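Side-chain contacts in BvnE (Penicillium brevicompactum, PDB 6U9I), which probably catalyses a stereoselective semipinacol rearrangement during the assembly of the fungal alkaloid brevianamide: residues 22-25 with 26-29; 31-34 with 35-38; 39-42 with 43-47. One frame throughout, in Å; residues are numbered along the deposited sequence.

Interaction 1: 22-25 with 26-29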
loop_
_atom_site.group_PDB
_atom_site.type_symbol
_atom_site.label_atom_id
_atom_site.label_comp_id
_atom_site.label_asym_id
_atom_site.label_seq_id
_atom_site.Cartn_x
_atom_site.Cartn_y
_atom_site.Cartn_z
ATOM N N ALA A 22 4.675 15.664 3.091
ATOM C CA ALA A 22 3.604 14.671 3.045
ATOM C C ALA A 22 2.369 15.168 3.787
ATOM O O ALA A 22 1.235 14.982 3.326
ATOM C CB ALA A 22 4.081 13.340 3.634
ATOM N N HIS A 23 2.559 15.809 4.943
ATOM C CA HIS A 23 1.398 16.351 5.636
ATOM C C HIS A 23 0.793 17.518 4.876
ATOM O O HIS A 23 -0.429 17.710 4.915
ATOM C CB HIS A 23 1.773 16.752 7.063
ATOM C CG HIS A 23 1.834 15.587 8.005
ATOM N ND1 HIS A 23 0.730 14.813 8.299
ATOM C CD2 HIS A 23 2.864 15.050 8.700
ATOM C CE1 HIS A 23 1.080 13.853 9.139
ATOM N NE2 HIS A 23 2.369 13.973 9.396
ATOM N N ARG A 24 1.613 18.295 4.162
ATOM C CA ARG A 24 1.046 19.344 3.326
ATOM C C ARG A 24 0.188 18.752 2.224
ATOM O O ARG A 24 -0.874 19.296 1.891
ATOM C CB ARG A 24 2.150 20.224 2.738
ATOM C CG ARG A 24 1.610 21.372 1.879
ATOM C CD ARG A 24 2.748 22.196 1.312
ATOM N NE ARG A 24 3.631 21.354 0.508
ATOM C CZ ARG A 24 4.760 21.776 -0.052
ATOM N NH1 ARG A 24 5.501 20.934 -0.760
ATOM N NH2 ARG A 24 5.145 23.042 0.098
ATOM N N TRP A 25 0.638 17.634 1.636
ATOM C CA TRP A 25 -0.167 16.973 0.616
ATOM C C TRP A 25 -1.520 16.549 1.181
ATOM O O TRP A 25 -2.556 16.740 0.537
ATOM C CB TRP A 25 0.598 15.772 0.051
ATOM C CG TRP A 25 -0.136 15.051 -1.031
ATOM C CD1 TRP A 25 -0.238 15.427 -2.340
ATOM C CD2 TRP A 25 -0.875 13.823 -0.904
ATOM N NE1 TRP A 25 -0.993 14.508 -3.040
ATOM C CE2 TRP A 25 -1.395 13.517 -2.179
ATOM C CE3 TRP A 25 -1.144 12.950 0.164
ATOM C CZ2 TRP A 25 -2.174 12.381 -2.418
ATOM C CZ3 TRP A 25 -1.924 11.817 -0.080
ATOM C CH2 TRP A 25 -2.423 11.547 -1.359
ATOM N N LEU A 26 -1.531 15.984 2.391
ATOM C CA LEU A 26 -2.797 15.612 3.012
ATOM C C LEU A 26 -3.673 16.837 3.255
ATOM O O LEU A 26 -4.887 16.796 3.022
ATOM C CB LEU A 26 -2.544 14.895 4.340
ATOM C CG LEU A 26 -2.119 13.423 4.354
ATOM C CD1 LEU A 26 -2.079 12.945 5.800
ATOM C CD2 LEU A 26 -3.061 12.536 3.542
ATOM N N SER A 27 -3.082 17.929 3.747
ATOM C CA SER A 27 -3.904 19.076 4.122
ATOM C C SER A 27 -4.495 19.748 2.892
ATOM O O SER A 27 -5.646 20.199 2.924
ATOM C CB SER A 27 -3.090 20.071 4.950
ATOM O OG SER A 27 -2.194 20.779 4.118
ATOM N N THR A 28 -3.739 19.799 1.786
ATOM C CA THR A 28 -4.304 20.388 0.577
ATOM C C THR A 28 -5.346 19.468 -0.043
ATOM O O THR A 28 -6.305 19.947 -0.659
ATOM C CB THR A 28 -3.202 20.747 -0.433
ATOM O OG1 THR A 28 -2.436 19.588 -0.778
ATOM C CG2 THR A 28 -2.262 21.799 0.152
ATOM N N MET A 29 -5.201 18.152 0.119
ATOM C CA MET A 29 -6.277 17.269 -0.316
ATOM C C MET A 29 -7.555 17.572 0.456
ATOM O O MET A 29 -8.642 17.649 -0.130
ATOM C CB MET A 29 -5.875 15.802 -0.142
ATOM C CG MET A 29 -4.903 15.293 -1.225
ATOM S SD MET A 29 -5.620 15.284 -2.878
ATOM C CE MET A 29 -6.583 13.778 -2.835
#

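Interaction 2: 31-34 with 35-38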
loop_
_atom_site.group_PDB
_atom_site.type_symbol
_atom_site.label_atom_id
_atom_site.label_comp_id
_atom_site.label_asym_id
_atom_site.label_seq_id
_atom_site.Cartn_x
_atom_site.Cartn_y
_atom_site.Cartn_z
ATOM N N ASP A 31 -8.382 20.373 1.738
ATOM C CA ASP A 31 -8.936 21.637 1.264
ATOM C C ASP A 31 -9.968 21.408 0.170
ATOM O O ASP A 31 -10.887 22.219 0.003
ATOM C CB ASP A 31 -7.804 22.548 0.787
ATOM C CG ASP A 31 -6.975 23.084 1.941
ATOM O OD1 ASP A 31 -7.519 23.201 3.070
ATOM O OD2 ASP A 31 -5.790 23.393 1.726
ATOM N N PHE A 32 -9.828 20.312 -0.583
ATOM C CA PHE A 32 -10.881 19.809 -1.470
ATOM C C PHE A 32 -11.337 20.863 -2.476
ATOM O O PHE A 32 -12.532 21.047 -2.715
ATOM C CB PHE A 32 -12.066 19.262 -0.667
ATOM C CG PHE A 32 -12.840 18.186 -1.389
ATOM C CD1 PHE A 32 -12.187 17.060 -1.874
ATOM C CD2 PHE A 32 -14.210 18.295 -1.573
ATOM C CE1 PHE A 32 -12.892 16.061 -2.542
ATOM C CE2 PHE A 32 -14.924 17.298 -2.240
ATOM C CZ PHE A 32 -14.263 16.185 -2.721
ATOM N N THR A 33 -10.378 21.577 -3.054
ATOM C CA THR A 33 -10.625 22.292 -4.290
ATOM C C THR A 33 -9.703 21.705 -5.343
ATOM O O THR A 33 -8.608 21.244 -5.008
ATOM C CB THR A 33 -10.356 23.799 -4.182
ATOM O OG1 THR A 33 -8.954 24.018 -3.961
ATOM C CG2 THR A 33 -11.153 24.422 -3.031
ATOM N N PRO A 34 -10.109 21.696 -6.607
ATOM C CA PRO A 34 -9.196 21.195 -7.649
ATOM C C PRO A 34 -7.826 21.834 -7.594
ATOM O O PRO A 34 -6.809 21.137 -7.717
ATOM C CB PRO A 34 -9.943 21.538 -8.945
ATOM C CG PRO A 34 -11.389 21.415 -8.555
ATOM C CD PRO A 34 -11.452 21.983 -7.141
ATOM N N ASP A 35 -7.766 23.148 -7.380
ATOM C CA ASP A 35 -6.478 23.821 -7.336
ATOM C C ASP A 35 -5.627 23.311 -6.184
ATOM O O ASP A 35 -4.432 23.045 -6.353
ATOM C CB ASP A 35 -6.674 25.335 -7.228
ATOM C CG ASP A 35 -5.420 26.103 -7.587
ATOM O OD1 ASP A 35 -4.998 26.047 -8.762
ATOM O OD2 ASP A 35 -4.847 26.759 -6.696
ATOM N N ALA A 36 -6.222 23.153 -5.001
ATOM C CA ALA A 36 -5.433 22.687 -3.864
ATOM C C ALA A 36 -4.988 21.245 -4.063
ATOM O O ALA A 36 -3.887 20.861 -3.650
ATOM C CB ALA A 36 -6.241 22.821 -2.574
ATOM N N MET A 37 -5.832 20.434 -4.685
ATOM C CA MET A 37 -5.567 19.008 -4.824
ATOM C C MET A 37 -4.519 18.677 -5.877
ATOM O O MET A 37 -4.107 17.516 -5.957
ATOM C CB MET A 37 -6.874 18.280 -5.136
ATOM C CG MET A 37 -7.873 18.423 -3.982
ATOM S SD MET A 37 -9.550 17.938 -4.384
ATOM C CE MET A 37 -9.478 16.195 -3.994
ATOM N N VAL A 38 -4.089 19.643 -6.684
ATOM C CA VAL A 38 -2.963 19.446 -7.588
ATOM C C VAL A 38 -1.810 20.398 -7.265
ATOM O O VAL A 38 -0.916 20.583 -8.078
ATOM C CB VAL A 38 -3.399 19.571 -9.061
ATOM C CG1 VAL A 38 -4.539 18.593 -9.367
ATOM C CG2 VAL A 38 -3.796 21.013 -9.402
#

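Interaction 3: 39-42 with 43-47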
loop_
_atom_site.group_PDB
_atom_site.type_symbol
_atom_site.label_atom_id
_atom_site.label_comp_id
_atom_site.label_asym_id
_atom_site.label_seq_id
_atom_site.Cartn_x
_atom_site.Cartn_y
_atom_site.Cartn_z
ATOM N N SER A 39 -1.801 20.987 -6.071
ATOM C CA SER A 39 -0.780 21.974 -5.756
ATOM C C SER A 39 0.521 21.302 -5.327
ATOM O O SER A 39 0.541 20.141 -4.905
ATOM C CB SER A 39 -1.262 22.918 -4.647
ATOM O OG SER A 39 -1.512 22.201 -3.454
ATOM N N HIS A 40 1.619 22.066 -5.429
ATOM C CA HIS A 40 2.950 21.643 -4.969
ATOM C C HIS A 40 3.398 20.345 -5.640
ATOM O O HIS A 40 3.912 19.428 -4.992
ATOM C CB HIS A 40 2.995 21.505 -3.446
ATOM C CG HIS A 40 2.558 22.743 -2.725
ATOM N ND1 HIS A 40 3.346 23.869 -2.645
ATOM C CD2 HIS A 40 1.407 23.039 -2.080
ATOM C CE1 HIS A 40 2.706 24.803 -1.962
ATOM N NE2 HIS A 40 1.524 24.326 -1.614
ATOM N N ARG A 41 3.203 20.284 -6.950
ATOM C CA ARG A 41 3.645 19.169 -7.772
ATOM C C ARG A 41 4.625 19.681 -8.819
ATOM O O ARG A 41 4.539 20.836 -9.252
ATOM C CB ARG A 41 2.455 18.471 -8.462
ATOM C CG ARG A 41 1.596 17.608 -7.532
ATOM C CD ARG A 41 0.210 17.294 -8.106
ATOM N NE ARG A 41 0.239 16.510 -9.345
ATOM C CZ ARG A 41 -0.054 15.211 -9.439
ATOM N NH1 ARG A 41 -0.008 14.601 -10.623
ATOM N NH2 ARG A 41 -0.398 14.522 -8.363
ATOM N N THR A 42 5.558 18.820 -9.219
ATOM C CA THR A 42 6.415 19.152 -10.356
ATOM C C THR A 42 5.592 19.165 -11.643
ATOM O O THR A 42 4.476 18.649 -11.702
ATOM C CB THR A 42 7.556 18.149 -10.507
ATOM O OG1 THR A 42 6.997 16.859 -10.792
ATOM C CG2 THR A 42 8.414 18.091 -9.269
ATOM N N GLU A 43 6.175 19.725 -12.715
ATOM C CA GLU A 43 5.408 19.841 -13.952
ATOM C C GLU A 43 5.086 18.479 -14.555
ATOM O O GLU A 43 4.020 18.312 -15.154
ATOM C CB GLU A 43 6.152 20.718 -14.967
ATOM C CG GLU A 43 6.402 22.142 -14.461
ATOM C CD GLU A 43 5.125 22.830 -13.977
ATOM O OE1 GLU A 43 5.177 23.514 -12.928
ATOM O OE2 GLU A 43 4.072 22.694 -14.646
ATOM N N GLU A 44 5.961 17.492 -14.371
ATOM C CA GLU A 44 5.797 16.173 -14.969
ATOM C C GLU A 44 5.121 15.175 -14.039
ATOM O O GLU A 44 4.944 14.015 -14.422
ATOM C CB GLU A 44 7.159 15.626 -15.396
ATOM C CG GLU A 44 7.965 16.567 -16.285
ATOM C CD GLU A 44 7.592 16.453 -17.749
ATOM O OE1 GLU A 44 7.386 15.313 -18.221
ATOM O OE2 GLU A 44 7.514 17.503 -18.427
ATOM N N CYS A 45 4.726 15.604 -12.844
ATOM C CA CYS A 45 4.122 14.705 -11.864
ATOM C C CYS A 45 2.905 13.968 -12.420
ATOM O O CYS A 45 2.045 14.560 -13.075
ATOM C CB CYS A 45 3.720 15.511 -10.629
ATOM S SG CYS A 45 3.273 14.475 -9.215
ATOM N N VAL A 46 2.819 12.661 -12.145
ATOM C CA VAL A 46 1.592 11.925 -12.433
ATOM C C VAL A 46 1.102 11.243 -11.164
ATOM O O VAL A 46 1.882 10.932 -10.261
ATOM C CB VAL A 46 1.749 10.882 -13.560
ATOM C CG1 VAL A 46 2.084 11.572 -14.886
ATOM C CG2 VAL A 46 2.795 9.866 -13.195
ATOM N N THR A 47 -0.206 11.030 -11.104
ATOM C CA THR A 47 -0.837 10.180 -10.107
ATOM C C THR A 47 -1.154 8.853 -10.783
ATOM O O THR A 47 -1.794 8.833 -11.844
ATOM C CB THR A 47 -2.109 10.835 -9.561
ATOM O OG1 THR A 47 -1.752 11.973 -8.759
ATOM C CG2 THR A 47 -2.908 9.847 -8.716
HETATM O O HOH W 1 6.008 22.938 -10.388
#

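Interaction 1: 22-25 with 26-29
Met29 lays its CG over one face of the Trp25 indole, one helical turn further along. Met29 CG stands 4.2 Å from the centroid of the six-membered ring of Trp25, only 15° off the ring normal, which makes this a CH-pi contact. Met29 SD lies further off, 5.1 Å from the centroid of the Trp25 five-membered ring, an oblique Met-aromatic approach. Two bends in the methionine chain, at chi2 and chi3, let it run alongside the tryptophan, both side chains pointing the same way. At the benzo end of the indole, Leu26 CD2 comes within 3.9 Å of Trp25 CZ3, crossing it at a slant.

The opposite flank of these turns is polar. Arg24 O takes two donors from the same face of its carbonyl plane: Thr28 N at 2.9 Å in the regular helical bond, and the Ser27 hydroxyl, its OG 3.0 Å from Arg24 O. With chi1 near +60°, the Thr28 OG1 folds back over the preceding turn and sits 3.1 Å from both Arg24 O and Trp25 O; its single proton could serve either. The guanidinium of Arg24 reaches beyond the helix, where NH1 bonds to Thr127 O.

Backbone bonds from Leu26 N to Ala22 O, Ser27 N to His23 O and Met29 N to Trp25 O set the spacing that brings these side chains together. Outside them, Trp25 and Leu26 rest on Leu101 of strand 96-107 and Leu80 of strand 78-82, while Trp25 also meets Val118 and Leu120 of strand 110-122. This is an amphipathic helix with its apolar ridge laid against a strongly curved sheet, consistent with the alpha+beta barrel of NTF2-like proteins.

Interaction 2: 31-34 with 35-38
Met37, at the far end of the short helix 34-37, folds back on Phe32 and on Thr33, the N-cap of that helix. The capping bond runs from Ala36 N to Thr33 OG1, 3.0 Å long with an angle of 158° at the hydrogen, and the backbone follows suit with Met37 N donating to Thr33 O at 2.9 Å.

Traced outward, the Met37 side chain first skirts that same carbonyl. Its CB lies beside Thr33 O, and CG comes closer, 3.1 Å from Thr33 O. Next, SD touches both this oxygen and the Phe32 backbone, 3.7 Å from Phe32 CA. A turn at chi3 (88°) then sends the methyl group up to the aromatic ring, with Met37 CE 3.5 Å from Phe32 CD1 and nearly as close to CE1. Sulfur and ring form an oblique Met-aromatic contact, SD lying 4.7 Å from the Phe32 centroid, and the two side chains run side by side. Phe32 is the first residue after the preceding helix to leave helical angles, with positive phi; its ring also stacks with that of Phe78.

Helix 61-74 packs alongside: Met37 meets Phe68, Pro34 lies on Lys69 and Thr72, and the Asp35 carboxylate makes a salt bridge to Arg65. Val38 N makes only weak bonds, to Pro34 O and Asp35 O. Back at the cap, the Ala36 methyl is wedged against two side chains, its CB 3.3 Å from Thr33 OG1 and 3.7 Å from Asp31 CB.

Interaction 3: 39-42 with 43-47
Arg41 spreads its guanidinium flat over the sulfur of Cys45. The arginine is modelled in two conformers, and its side-chain contacts given here hold for one of them. Cys45 SG lies 3.4 Å from Arg41 CZ, directly beneath the centre of the planar group. The thiol gets there by standing anti to its own backbone N (chi1 -168°), while the arginine chain bends at chi3 to bring the group across. Thr47 meets the same group at its edge and roughly at right angles to the arginine chain: Arg41 NH2 donates to Thr47 OG1 at 2.9 Å, the oxygen tilted 15° out of the guanidinium plane. A weak bond joins Arg41 NH1 to Cys45 O at 3.2 Å, and NE donates to Asn61 OD1.

The corner between the two segments is a type I beta turn from Thr42 to Cys45. Cys45 N bonds to Thr42 O at 3.3 Å; Thr42 O also accepts from Asn61 ND2. A water bridges the main chain and a carboxylate, giving one hydrogen to Arg41 O at 2.8 Å and another to Glu43 OE1 at 2.7 Å.

In this conformer the buried guanidinium meets a hydroxyl, a carbonyl and an amide, with a polarisable sulfur against one face; these acceptors are neutral, so their dipoles probably help to stabilise its charge.

The three contacts come in series, and none nests in or crosses another. Interaction 1 spans two turns of helix 14-31 on the sheet; interaction 2 closes the tight loop that ends this helix and starts helix 34-37; interaction 3 closes the turn from strand 41-42 into strand 45-50. Interactions 1 and 2 touch directly, with Met29 CE 3.9 Å from Met37 CE and Thr28 packed on Ala36 O. Interactions 1 and 3 meet where Ser39 and His40 come back past Thr28 and Arg24. Interactions 2 and 3 adjoin along the chain, and Ser39 OG bonds back to Ala36 O. Together they join the long helix, helix 61-74 and the sheet at strand 129-136.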